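Local coordinates for D7 protein (Anopheles stephensi, PDB 3NHI), which binds and sequesters cysteinyl leukotrienes and thromboxane A2 analogues in mosquito saliva, blunting the host's response during blood feeding, at residues Val76-Tyr81 with Arg128-Gly133; Thr93-Ala98 with Asn121-Leu126; Arg227-Ser232 with Val243-Ser248. One frame throughout, in Å; residues are numbered along the deposited sequence.

Interaction 1 of 3, residues Val76-Tyr81 with Arg128-Gly133; sequences VQYQAY and RQLYHG. With EAH ((5S,7E,9E,11Z,14Z)-5-hydroxyicosa-7,9,11,14-tetraenoic acid), chain B.
Gln77 lies with its flat side along the ring of Tyr131 while the end of its amide grips the backbone beside it. CG sits over one face of that ring, 3.8 Å from its centroid, and the amide plane, only 12° from the plane of the ring, is stacked on it. With CG anti to the backbone N and a bend at chi2, the chain passes across the aromatic face and still delivers NE2 to Leu130 O, 2.9 Å away. The bond is nearly straight (167° at the hydrogen), and the oxygen lies in the plane of the Gln77 amide. A water donates to both Gln77 O and Leu130 O, so Leu130 O, where the helix gives out, receives two donors. Glutamine suits this place because its other end, OE1, accepts from Leu6 N: one amide ties helix 73-85 to the N-terminal segment and to the end of helix 109-130.

Farther along, the imidazole of His132 stands edge-on over the Tyr81 ring, a T-shaped pair with planes at 87° and centroids 4.8 Å apart. His132 NE2, which comes within 3.6 Å of Tyr81 CE2, is hydrogen-bonded to Leu6 O. On Leu130 itself, CD2 packs obliquely against Tyr78 CD1, 3.8 Å away; the Tyr78 hydroxyl is hydrogen-bonded to Ser87 O.

Arg128, back on the last turn of the helix, clasps Gly133 O side-on with NE and NH2, and the ligand hydroxyl O3 donates to that same oxygen at 3.0 Å. The chemistry implies a buried helix end where Leu130 O is satisfied by a side-chain amide and a water, and a glycine carbonyl that the arginine probably polarises and holds in position for the lipid, in a leukotriene C4 site.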
# COMPACT_ATOMS: atom_id res chain seq x y z
N VAL A 76 -14.92 -6.76 -13.54
CA VAL A 76 -15.29 -6.62 -12.13
C VAL A 76 -14.78 -5.27 -11.59
O VAL A 76 -15.52 -4.54 -10.91
CB VAL A 76 -14.77 -7.80 -11.28
CG1 VAL A 76 -15.03 -7.58 -9.80
CG2 VAL A 76 -15.40 -9.12 -11.74
N GLN A 77 -13.52 -4.95 -11.89
CA GLN A 77 -12.94 -3.68 -11.50
C GLN A 77 -13.76 -2.52 -12.07
O GLN A 77 -14.06 -1.56 -11.36
CB GLN A 77 -11.49 -3.58 -11.98
CG GLN A 77 -10.78 -2.29 -11.57
CD GLN A 77 -10.52 -2.18 -10.07
OE1 GLN A 77 -10.48 -3.17 -9.34
NE2 GLN A 77 -10.32 -0.96 -9.60
N TYR A 78 -14.09 -2.62 -13.35
CA TYR A 78 -14.95 -1.63 -13.99
C TYR A 78 -16.30 -1.47 -13.31
O TYR A 78 -16.71 -0.35 -12.98
CB TYR A 78 -15.16 -2.01 -15.46
CG TYR A 78 -16.28 -1.24 -16.15
CD1 TYR A 78 -16.22 0.15 -16.27
CD2 TYR A 78 -17.36 -1.91 -16.72
CE1 TYR A 78 -17.23 0.86 -16.91
CE2 TYR A 78 -18.38 -1.20 -17.37
CZ TYR A 78 -18.30 0.18 -17.46
OH TYR A 78 -19.28 0.89 -18.10
N GLN A 79 -17.00 -2.58 -13.09
CA GLN A 79 -18.37 -2.52 -12.56
C GLN A 79 -18.43 -1.86 -11.19
O GLN A 79 -19.40 -1.18 -10.88
CB GLN A 79 -18.97 -3.92 -12.49
CG GLN A 79 -19.31 -4.51 -13.84
CD GLN A 79 -20.51 -3.86 -14.49
OE1 GLN A 79 -21.43 -3.41 -13.81
NE2 GLN A 79 -20.51 -3.83 -15.82
N ALA A 80 -17.39 -2.06 -10.38
CA ALA A 80 -17.40 -1.55 -9.01
C ALA A 80 -17.43 -0.01 -8.93
O ALA A 80 -17.90 0.54 -7.93
CB ALA A 80 -16.21 -2.10 -8.25
N TYR A 81 -16.95 0.67 -9.97
CA TYR A 81 -16.80 2.14 -9.94
C TYR A 81 -17.33 2.81 -11.19
O TYR A 81 -17.07 4.00 -11.42
CB TYR A 81 -15.34 2.55 -9.68
CG TYR A 81 -14.77 1.91 -8.44
CD1 TYR A 81 -15.08 2.40 -7.17
CD2 TYR A 81 -13.96 0.78 -8.54
CE1 TYR A 81 -14.56 1.78 -6.03
CE2 TYR A 81 -13.46 0.15 -7.40
CZ TYR A 81 -13.76 0.66 -6.16
OH TYR A 81 -13.24 -0.00 -5.06
N ARG A 128 -6.06 3.55 -16.60
CA ARG A 128 -5.92 4.59 -15.59
C ARG A 128 -7.26 5.01 -15.01
O ARG A 128 -7.33 5.41 -13.83
CB ARG A 128 -5.18 5.81 -16.15
CG ARG A 128 -3.76 5.47 -16.54
CD ARG A 128 -3.03 6.68 -17.10
NE ARG A 128 -2.73 7.65 -16.04
CZ ARG A 128 -2.02 8.76 -16.20
NH1 ARG A 128 -1.52 9.08 -17.39
NH2 ARG A 128 -1.82 9.55 -15.16
N GLN A 129 -8.33 4.92 -15.79
CA GLN A 129 -9.68 5.13 -15.26
C GLN A 129 -10.09 3.98 -14.35
O GLN A 129 -10.52 4.21 -13.21
CB GLN A 129 -10.70 5.31 -16.38
CG GLN A 129 -10.54 6.62 -17.16
CD GLN A 129 -10.66 7.85 -16.25
OE1 GLN A 129 -11.65 8.01 -15.55
NE2 GLN A 129 -9.65 8.71 -16.27
N LEU A 130 -9.91 2.74 -14.81
CA LEU A 130 -10.37 1.58 -14.05
C LEU A 130 -9.63 1.41 -12.73
O LEU A 130 -10.23 1.07 -11.72
CB LEU A 130 -10.27 0.29 -14.86
CG LEU A 130 -11.07 0.26 -16.15
CD1 LEU A 130 -11.03 -1.14 -16.73
CD2 LEU A 130 -12.52 0.72 -15.93
N TYR A 131 -8.31 1.62 -12.77
CA TYR A 131 -7.45 1.35 -11.61
C TYR A 131 -6.95 2.61 -10.91
O TYR A 131 -5.90 2.59 -10.25
CB TYR A 131 -6.29 0.42 -12.01
CG TYR A 131 -6.75 -0.98 -12.37
CD1 TYR A 131 -6.93 -1.95 -11.38
CD2 TYR A 131 -7.02 -1.34 -13.69
CE1 TYR A 131 -7.37 -3.25 -11.70
CE2 TYR A 131 -7.45 -2.62 -14.02
CZ TYR A 131 -7.62 -3.57 -13.03
OH TYR A 131 -8.06 -4.83 -13.36
N HIS A 132 -7.71 3.70 -11.03
CA HIS A 132 -7.49 4.90 -10.20
C HIS A 132 -6.08 5.45 -10.35
O HIS A 132 -5.40 5.78 -9.38
CB HIS A 132 -7.85 4.59 -8.73
CG HIS A 132 -9.09 3.75 -8.60
ND1 HIS A 132 -10.30 4.12 -9.15
CD2 HIS A 132 -9.29 2.56 -7.99
CE1 HIS A 132 -11.19 3.18 -8.90
NE2 HIS A 132 -10.61 2.23 -8.18
N GLY A 133 -5.66 5.53 -11.61
CA GLY A 133 -4.32 5.96 -11.97
C GLY A 133 -4.21 7.39 -12.49
O GLY A 133 -3.21 7.73 -13.13
O1 EAH B . -3.86 10.22 -6.41
C1 EAH B . -3.00 9.81 -7.23
O2 EAH B . -1.80 10.18 -7.20
C2 EAH B . -3.44 8.82 -8.29
C3 EAH B . -2.39 8.70 -9.40
C4 EAH B . -1.43 7.54 -9.13
C5 EAH B . -0.38 7.47 -10.22
O3 EAH B . -0.95 7.03 -11.35
C6 EAH B . 0.75 6.52 -9.81
C7 EAH B . 1.73 6.30 -10.94
C8 EAH B . 1.59 4.91 -11.51
C9 EAH B . 2.37 4.78 -12.73
C10 EAH B . 2.12 3.62 -13.34
C11 EAH B . 2.93 3.55 -14.55
C12 EAH B . 2.85 2.55 -15.44
C13 EAH B . 1.93 1.37 -15.28
C14 EAH B . 2.72 0.25 -14.62
C15 EAH B . 2.65 -1.03 -14.99
C16 EAH B . 1.76 -1.54 -16.10
C17 EAH B . 0.52 -2.16 -15.48
C18 EAH B . -0.62 -1.14 -15.44
C19 EAH B . -1.95 -1.85 -15.25
C20 EAH B . -3.07 -0.84 -15.11
O HOH W 1 -13.03 1.00 -11.92

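Interaction 2 of 3, residues Thr93-Ala98 with Asn121-Leu126; sequences TEYQKA and NRFVNL
Phe123 CG stands anti to its carbonyl carbon (chi1 -64°), which swings the ring across to helix 89-101, and Tyr95 CG stands anti to the backbone N (chi1 -175°), which carries the tyrosine ring back past the phenylalanine. The two side chains slide by each other in opposite directions; their planes are near parallel, but the rings barely overlap. What faces the centre of the Phe123 ring is Tyr95 CA, 3.7 Å from the centroid in a CH-pi contact, and Phe123 CB answers over the Tyr95 ring. Ala98 CB, 3.6 Å from Phe123 CE2, is small enough to let the ring lie close to the helix. Leu126 CD2 fills in against Tyr95 CB at 3.7 Å. The tyrosine hydroxyl, carried inward, pairs with that of Tyr116.

On the outer side the extended Arg122 chain covers the other face of Phe123, its guanidinium lying over CZ. Glu94 OE1 lies 4.1 Å from Arg122 NH2, beyond a salt bridge and well out of the guanidinium plane; a water joins them instead, donating to Glu94 OE1 and accepting from Arg122 NH2. Glu94 OE2 forms its salt bridge with Lys90. Phe123 thus packs between Tyr95 and the solvent-facing Arg122, where segments 93-98 and 121-126, their axes 137° apart, join neighbouring helices of the all-helical odorant-binding-protein type of fold.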
# COMPACT_ATOMS: atom_id res chain seq x y z
N THR A 93 -14.67 -4.41 -22.39
CA THR A 93 -14.69 -5.72 -23.03
C THR A 93 -13.46 -5.93 -23.93
O THR A 93 -12.86 -7.01 -23.93
CB THR A 93 -15.99 -5.88 -23.82
OG1 THR A 93 -17.06 -6.08 -22.88
CG2 THR A 93 -15.94 -7.05 -24.80
N GLU A 94 -13.10 -4.90 -24.69
CA GLU A 94 -11.94 -4.99 -25.57
C GLU A 94 -10.65 -5.17 -24.76
O GLU A 94 -9.78 -5.94 -25.15
CB GLU A 94 -11.86 -3.76 -26.51
CG GLU A 94 -12.96 -3.73 -27.59
CD GLU A 94 -13.22 -2.34 -28.19
OE1 GLU A 94 -12.72 -1.31 -27.67
OE2 GLU A 94 -13.96 -2.28 -29.19
N TYR A 95 -10.55 -4.48 -23.62
CA TYR A 95 -9.39 -4.61 -22.72
C TYR A 95 -9.31 -6.03 -22.15
O TYR A 95 -8.26 -6.67 -22.19
CB TYR A 95 -9.52 -3.55 -21.63
CG TYR A 95 -8.39 -3.40 -20.63
CD1 TYR A 95 -7.08 -3.81 -20.90
CD2 TYR A 95 -8.65 -2.79 -19.40
CE1 TYR A 95 -6.07 -3.62 -19.95
CE2 TYR A 95 -7.65 -2.61 -18.46
CZ TYR A 95 -6.37 -3.03 -18.73
OH TYR A 95 -5.41 -2.82 -17.78
N GLN A 96 -10.44 -6.52 -21.63
CA GLN A 96 -10.57 -7.89 -21.16
C GLN A 96 -10.10 -8.89 -22.23
O GLN A 96 -9.32 -9.80 -21.94
CB GLN A 96 -12.03 -8.16 -20.78
CG GLN A 96 -12.34 -9.62 -20.45
CD GLN A 96 -13.83 -9.91 -20.38
OE1 GLN A 96 -14.65 -9.18 -20.94
NE2 GLN A 96 -14.19 -10.99 -19.69
N LYS A 97 -10.56 -8.70 -23.46
CA LYS A 97 -10.23 -9.61 -24.54
C LYS A 97 -8.75 -9.57 -24.90
O LYS A 97 -8.14 -10.61 -25.09
CB LYS A 97 -11.13 -9.37 -25.75
CG LYS A 97 -12.54 -9.94 -25.50
CD LYS A 97 -13.61 -9.38 -26.44
CE LYS A 97 -13.46 -9.88 -27.85
NZ LYS A 97 -14.65 -9.43 -28.64
N ALA A 98 -8.16 -8.37 -24.94
CA ALA A 98 -6.72 -8.25 -25.18
C ALA A 98 -5.91 -8.96 -24.11
O ALA A 98 -4.89 -9.61 -24.41
CB ALA A 98 -6.32 -6.77 -25.29
N ASN A 121 -0.25 -0.19 -24.39
CA ASN A 121 -0.21 0.87 -25.39
C ASN A 121 -1.58 1.17 -25.98
O ASN A 121 -1.88 2.31 -26.32
CB ASN A 121 0.84 0.58 -26.47
CG ASN A 121 2.25 0.84 -25.98
OD1 ASN A 121 2.51 1.79 -25.23
ND2 ASN A 121 3.19 0.00 -26.40
N ARG A 122 -2.42 0.13 -26.08
CA ARG A 122 -3.79 0.28 -26.58
C ARG A 122 -4.75 0.87 -25.54
O ARG A 122 -5.60 1.71 -25.88
CB ARG A 122 -4.31 -1.06 -27.10
CG ARG A 122 -5.68 -0.95 -27.75
CD ARG A 122 -6.03 -2.19 -28.56
NE ARG A 122 -7.43 -2.11 -28.98
CZ ARG A 122 -8.23 -3.15 -29.19
NH1 ARG A 122 -7.79 -4.38 -29.05
NH2 ARG A 122 -9.50 -2.93 -29.54
N PHE A 123 -4.62 0.43 -24.29
CA PHE A 123 -5.64 0.71 -23.28
C PHE A 123 -5.15 1.52 -22.09
O PHE A 123 -5.80 1.54 -21.05
CB PHE A 123 -6.25 -0.60 -22.76
CG PHE A 123 -7.00 -1.36 -23.82
CD1 PHE A 123 -8.24 -0.92 -24.26
CD2 PHE A 123 -6.45 -2.51 -24.38
CE1 PHE A 123 -8.92 -1.63 -25.26
CE2 PHE A 123 -7.13 -3.22 -25.36
CZ PHE A 123 -8.36 -2.78 -25.80
N VAL A 124 -4.02 2.22 -22.23
CA VAL A 124 -3.47 2.94 -21.09
C VAL A 124 -4.48 3.90 -20.43
O VAL A 124 -4.65 3.87 -19.22
CB VAL A 124 -2.13 3.66 -21.40
CG1 VAL A 124 -2.24 4.62 -22.60
CG2 VAL A 124 -1.61 4.38 -20.16
N ASN A 125 -5.18 4.71 -21.23
CA ASN A 125 -6.12 5.66 -20.63
C ASN A 125 -7.26 4.97 -19.90
O ASN A 125 -7.59 5.35 -18.77
CB ASN A 125 -6.62 6.64 -21.68
CG ASN A 125 -5.52 7.55 -22.17
OD1 ASN A 125 -4.63 7.93 -21.40
ND2 ASN A 125 -5.57 7.89 -23.45
N LEU A 126 -7.84 3.94 -20.52
CA LEU A 126 -8.88 3.16 -19.85
C LEU A 126 -8.35 2.53 -18.56
O LEU A 126 -9.03 2.58 -17.53
CB LEU A 126 -9.43 2.08 -20.78
CG LEU A 126 -10.40 1.08 -20.14
CD1 LEU A 126 -11.69 1.77 -19.70
CD2 LEU A 126 -10.70 -0.07 -21.09
O HOH W 2 -9.55 -6.54 -27.82
O HOH W 3 -10.52 -0.06 -28.56

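Interaction 3 of 3, residues Arg227-Ser232 with Val243-Ser248; sequences RSVLAS and VCLVNS
Val229 packs against Cys244 and Leu245 in the C-terminal domain of this D7 protein, an all-helical domain of the PBP/GOBP (odorant-binding protein) family, where helices 223-231 and 238-246 are tied together by the Cys233-Cys244 disulfide. The close part of the contact belongs to this valine. With CG1 anti to the backbone N (chi1 168°), its two methyls are shared among three neighbours: CG1 lies 3.5 Å from Cys244 O and 4.0 Å from Leu245 CD2, while CG2 reaches Ser248 CB at 3.9 Å. A short, beta-branched side chain suits the spot, since it presents two methyls to a nearby helix without needing room for a longer chain. Cys244 also points across, and CB is 4.1 Å from Val229 CG1; SG continues to Cys233, just after the first helix, so the disulfide probably adds a covalent tie to a modest apolar contact.

Deeper in, Leu230 and Leu245 are both buried, yet they meet only lightly, CD2 of Leu230 to CD1 of Leu245 at 4.1 Å. Each spends its bulk on another helix as well: Leu230 on Val207 and Ile210 of helix 207-216, Leu245 on Phe254 of helix 251-266. Long branched leucines suit this interior position because they can bridge several helices at once.

Toward solvent the contact thins out at Ser232, which is exposed and whose backbone N keeps to its own helix, bonded to Ser228 O. Ser248, just past helix 238-246, belongs instead with the close packing and also prepares the next helix: its OG accepts a hydrogen bond from Leu250 N, ahead of helix 251-266, and donates one to Leu245 O at 2.7 Å, on the same face of that carbonyl as Ser248 N.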
# COMPACT_ATOMS: atom_id res chain seq x y z
N ARG A 227 12.00 -10.90 14.46
CA ARG A 227 11.44 -12.22 14.15
C ARG A 227 11.17 -13.02 15.41
O ARG A 227 10.10 -13.63 15.53
CB ARG A 227 12.37 -12.97 13.19
CG ARG A 227 12.37 -12.35 11.81
CD ARG A 227 13.19 -13.11 10.77
NE ARG A 227 13.26 -12.30 9.55
CZ ARG A 227 12.33 -12.26 8.59
NH1 ARG A 227 11.24 -13.02 8.67
NH2 ARG A 227 12.49 -11.46 7.55
N SER A 228 12.11 -13.00 16.35
CA SER A 228 11.98 -13.72 17.62
C SER A 228 10.80 -13.22 18.46
O SER A 228 10.04 -14.00 19.03
CB SER A 228 13.27 -13.61 18.43
OG SER A 228 13.12 -14.17 19.72
N VAL A 229 10.65 -11.90 18.56
CA VAL A 229 9.57 -11.31 19.35
C VAL A 229 8.20 -11.68 18.76
O VAL A 229 7.28 -12.04 19.49
CB VAL A 229 9.76 -9.78 19.49
CG1 VAL A 229 8.51 -9.13 20.03
CG2 VAL A 229 10.96 -9.48 20.38
N LEU A 230 8.09 -11.61 17.43
CA LEU A 230 6.84 -12.00 16.79
C LEU A 230 6.58 -13.50 16.93
O LEU A 230 5.45 -13.93 17.22
CB LEU A 230 6.84 -11.59 15.32
CG LEU A 230 6.85 -10.08 15.05
CD1 LEU A 230 7.13 -9.79 13.59
CD2 LEU A 230 5.54 -9.42 15.49
N ALA A 231 7.63 -14.30 16.79
CA ALA A 231 7.51 -15.75 16.81
C ALA A 231 7.04 -16.27 18.17
O ALA A 231 6.28 -17.23 18.24
CB ALA A 231 8.82 -16.40 16.43
N SER A 232 7.52 -15.61 19.23
CA SER A 232 7.23 -16.05 20.59
C SER A 232 5.95 -15.41 21.14
O SER A 232 5.54 -15.70 22.26
CB SER A 232 8.41 -15.78 21.52
OG SER A 232 8.67 -14.39 21.64
N VAL A 243 1.33 -5.62 21.35
CA VAL A 243 1.71 -5.76 22.76
C VAL A 243 3.07 -6.44 22.88
O VAL A 243 3.94 -5.99 23.65
CB VAL A 243 0.64 -6.53 23.56
CG1 VAL A 243 1.19 -6.96 24.93
CG2 VAL A 243 -0.60 -5.69 23.76
N CYS A 244 3.29 -7.51 22.12
CA CYS A 244 4.58 -8.19 22.18
C CYS A 244 5.74 -7.28 21.81
O CYS A 244 6.78 -7.30 22.47
CB CYS A 244 4.58 -9.45 21.31
SG CYS A 244 3.56 -10.74 22.03
N LEU A 245 5.57 -6.47 20.76
CA LEU A 245 6.62 -5.56 20.32
C LEU A 245 6.85 -4.45 21.33
O LEU A 245 8.00 -4.16 21.70
CB LEU A 245 6.27 -4.97 18.95
CG LEU A 245 6.33 -5.98 17.80
CD1 LEU A 245 5.48 -5.50 16.63
CD2 LEU A 245 7.76 -6.27 17.36
N VAL A 246 5.76 -3.86 21.82
CA VAL A 246 5.86 -2.73 22.73
C VAL A 246 6.51 -3.15 24.05
O VAL A 246 7.34 -2.41 24.60
CB VAL A 246 4.48 -2.07 22.96
CG1 VAL A 246 4.54 -1.08 24.15
CG2 VAL A 246 4.02 -1.35 21.69
N ASN A 247 6.19 -4.34 24.53
CA ASN A 247 6.70 -4.78 25.83
C ASN A 247 8.05 -5.50 25.79
O ASN A 247 8.55 -5.96 26.82
CB ASN A 247 5.65 -5.61 26.57
CG ASN A 247 4.58 -4.73 27.21
OD1 ASN A 247 4.76 -3.52 27.35
ND2 ASN A 247 3.48 -5.34 27.62
N SER A 248 8.65 -5.54 24.61
CA SER A 248 9.94 -6.21 24.38
C SER A 248 11.12 -5.26 24.50
O SER A 248 10.96 -4.04 24.60
CB SER A 248 9.95 -6.81 22.98
OG SER A 248 10.14 -5.79 22.01

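How the interactions relate
Interactions 1 and 2 belong to one helical bundle and use successive parts of helix 109-130, with helices 73-85 and 89-101, neighbours in sequence, as their other sides. Their centres are 12 Å apart, and they touch where Leu130 CD1 meets Tyr95 CD2 at 3.9 Å. Both border the lipid pocket: interaction 1 supplies the pocket residues His132 and Gly133, while the Tyr95 side chain of interaction 2 comes within about 4 Å of the ligand; Trp39 and Lys151 are hydrogen-bonded to the same ligand. Interaction 3 lies across the chain's centre, with nearest atoms about 29 Å from interaction 1 and about 32 Å from interaction 2, away from the lipid pocket.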